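Local coordinates for INSIG protein homolog (PDB 4XU6) that binds diacylglycerol as a homotrimeric membrane protein of the INSIG family, each subunit crossing the membrane with six helices, at residues 43-46 / 47-51. Sequence-based numbering, arbitrary orientation.
Sequences WSSP and FWFPI. With BOG (octyl beta-D-glucopyranoside), chain C.
Pro46 and Trp48 meet in a CH-pi contact where strand 45-46 turns into the transmembrane helix 48-64, a worked example of a proline at a strand-to-helix turn packing on an aromatic two residues on. CB of Pro46 lies over one face of the indole, 3.8 Å from the centroid of the five-membered ring of Trp48, and CG of Pro46 approaches CZ2 of Trp48 at 4.0 Å. The indole turns back against the proline because CG of Trp48 stands between its backbone N and carbonyl carbon (chi1 50°).

Among polar contacts, Phe49 N donates to Pro46 O across 2.9 Å, closing a turn between residues three apart. Pro50, lacking an N-H, brings only its CD to Pro46 O, at 3.3 Å. At the edge of the indole, Trp48 NE1 gives a nearly straight bond of 2.8 Å to O6 of the octyl glucoside, which is also hydrogen-bonded to Thr36; the detergent's chain runs past Phe47 and Ile51.

Apolar packing completes the turn. CD2 of Phe49 sits 4.0 Å from Ser45 CB, while Ser45 OG is hydrogen-bonded to Asp23 of helix 5-29. With CG anti to its backbone N (chi1 177°), the Phe49 ring leads away from Pro46 and touches two bound tridecanoic acids.

The turn thus faces two kinds of amphiphile: Trp48 pairs an apolar face with a polar N-H for a detergent headgroup, while Phe49 offers hydrocarbon to the lipid pocket.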
loop_
_atom_site.group_PDB
_atom_site.type_symbol
_atom_site.label_atom_id
_atom_site.label_comp_id
_atom_site.label_asym_id
_atom_site.label_seq_id
_atom_site.Cartn_x
_atom_site.Cartn_y
_atom_site.Cartn_z
ATOM N N TRP A 43 8.185 -19.852 -18.687
ATOM C CA TRP A 43 8.656 -18.487 -18.447
ATOM C C TRP A 43 9.991 -18.542 -17.683
ATOM O O TRP A 43 10.947 -19.161 -18.157
ATOM C CB TRP A 43 7.592 -17.672 -17.690
ATOM C CG TRP A 43 7.717 -16.177 -17.841
ATOM C CD1 TRP A 43 8.668 -15.496 -18.546
ATOM C CD2 TRP A 43 6.849 -15.180 -17.273
ATOM N NE1 TRP A 43 8.446 -14.139 -18.453
ATOM C CE2 TRP A 43 7.335 -13.918 -17.679
ATOM C CE3 TRP A 43 5.706 -15.234 -16.467
ATOM C CZ2 TRP A 43 6.722 -12.718 -17.301
ATOM C CZ3 TRP A 43 5.095 -14.037 -16.088
ATOM C CH2 TRP A 43 5.610 -12.799 -16.505
ATOM N N SER A 44 10.059 -17.938 -16.495
ATOM C CA SER A 44 11.316 -17.918 -15.740
ATOM C C SER A 44 11.436 -19.037 -14.703
ATOM O O SER A 44 12.423 -19.093 -13.966
ATOM C CB SER A 44 11.501 -16.570 -15.032
ATOM O OG SER A 44 11.427 -15.488 -15.943
ATOM N N SER A 45 10.445 -19.925 -14.652
ATOM C CA SER A 45 10.337 -20.910 -13.572
ATOM C C SER A 45 10.425 -22.347 -14.074
ATOM O O SER A 45 9.891 -22.661 -15.135
ATOM C CB SER A 45 8.980 -20.772 -12.862
ATOM O OG SER A 45 8.762 -19.450 -12.411
ATOM N N PRO A 46 11.056 -23.228 -13.281
ATOM C CA PRO A 46 10.955 -24.669 -13.533
ATOM C C PRO A 46 9.489 -25.044 -13.565
ATOM O O PRO A 46 8.706 -24.495 -12.768
ATOM C CB PRO A 46 11.607 -25.297 -12.296
ATOM C CG PRO A 46 12.494 -24.238 -11.725
ATOM C CD PRO A 46 11.785 -22.930 -12.038
ATOM N N PHE A 47 9.112 -25.968 -14.451
ATOM C CA PHE A 47 7.699 -26.256 -14.668
ATOM C C PHE A 47 6.978 -26.687 -13.388
ATOM O O PHE A 47 5.771 -26.487 -13.268
ATOM C CB PHE A 47 7.512 -27.328 -15.750
ATOM C CG PHE A 47 7.713 -28.722 -15.249
ATOM C CD1 PHE A 47 8.992 -29.249 -15.125
ATOM C CD2 PHE A 47 6.620 -29.504 -14.872
ATOM C CE1 PHE A 47 9.185 -30.534 -14.651
ATOM C CE2 PHE A 47 6.801 -30.788 -14.392
ATOM C CZ PHE A 47 8.080 -31.306 -14.281
ATOM N N TRP A 48 7.714 -27.281 -12.450
ATOM C CA TRP A 48 7.093 -27.771 -11.214
ATOM C C TRP A 48 6.744 -26.655 -10.231
ATOM O O TRP A 48 5.956 -26.864 -9.310
ATOM C CB TRP A 48 7.959 -28.833 -10.516
ATOM C CG TRP A 48 9.404 -28.459 -10.306
ATOM C CD1 TRP A 48 10.485 -28.912 -11.024
ATOM C CD2 TRP A 48 9.933 -27.577 -9.305
ATOM N NE1 TRP A 48 11.644 -28.358 -10.530
ATOM C CE2 TRP A 48 11.332 -27.533 -9.478
ATOM C CE3 TRP A 48 9.358 -26.810 -8.283
ATOM C CZ2 TRP A 48 12.162 -26.756 -8.666
ATOM C CZ3 TRP A 48 10.185 -26.043 -7.479
ATOM C CH2 TRP A 48 11.567 -26.018 -7.677
ATOM N N PHE A 49 7.342 -25.480 -10.411
ATOM C CA PHE A 49 7.070 -24.363 -9.505
ATOM C C PHE A 49 5.598 -23.912 -9.515
ATOM O O PHE A 49 4.943 -23.907 -8.456
ATOM C CB PHE A 49 8.041 -23.185 -9.735
ATOM C CG PHE A 49 7.733 -21.993 -8.872
ATOM C CD1 PHE A 49 8.090 -21.993 -7.530
ATOM C CD2 PHE A 49 7.047 -20.897 -9.385
ATOM C CE1 PHE A 49 7.785 -20.911 -6.706
ATOM C CE2 PHE A 49 6.736 -19.811 -8.568
ATOM C CZ PHE A 49 7.115 -19.817 -7.227
ATOM N N PRO A 50 5.049 -23.561 -10.701
ATOM C CA PRO A 50 3.635 -23.178 -10.678
ATOM C C PRO A 50 2.725 -24.342 -10.285
ATOM O O PRO A 50 1.626 -24.109 -9.784
ATOM C CB PRO A 50 3.351 -22.747 -12.126
ATOM C CG PRO A 50 4.417 -23.440 -12.955
ATOM C CD PRO A 50 5.628 -23.446 -12.060
ATOM N N ILE A 51 3.169 -25.579 -10.502
ATOM C CA ILE A 51 2.371 -26.724 -10.065
ATOM C C ILE A 51 2.353 -26.809 -8.537
ATOM O O ILE A 51 1.299 -27.041 -7.944
ATOM C CB ILE A 51 2.875 -28.061 -10.663
ATOM C CG1 ILE A 51 2.825 -28.016 -12.192
ATOM C CG2 ILE A 51 2.038 -29.230 -10.144
ATOM C CD1 ILE A 51 3.422 -29.260 -12.864
HETATM C C1 BOG C . 13.008 -32.850 -10.730
HETATM O O1 BOG C . 11.749 -33.027 -11.374
HETATM C C2 BOG C . 14.116 -33.475 -11.573
HETATM O O2 BOG C . 13.839 -34.865 -11.781
HETATM C C3 BOG C . 15.438 -33.295 -10.850
HETATM O O3 BOG C . 16.502 -33.896 -11.592
HETATM C C4 BOG C . 15.688 -31.805 -10.685
HETATM O O4 BOG C . 16.914 -31.596 -9.975
HETATM C C5 BOG C . 14.536 -31.174 -9.905
HETATM O O5 BOG C . 13.262 -31.457 -10.505
HETATM C C6 BOG C . 14.725 -29.662 -9.784
HETATM O O6 BOG C . 14.324 -29.018 -10.996
HETATM C "C1'" BOG C . 10.679 -33.035 -10.437
HETATM C "C2'" BOG C . 9.370 -33.112 -11.210
HETATM C "C3'" BOG C . 8.250 -33.587 -10.298
HETATM C "C4'" BOG C . 6.894 -33.471 -10.985
HETATM C "C5'" BOG C . 5.863 -32.940 -9.998
HETATM C "C6'" BOG C . 6.399 -31.668 -9.352
HETATM C "C7'" BOG C . 5.580 -31.213 -8.150
HETATM C "C8'" BOG C . 4.109 -31.519 -8.334
#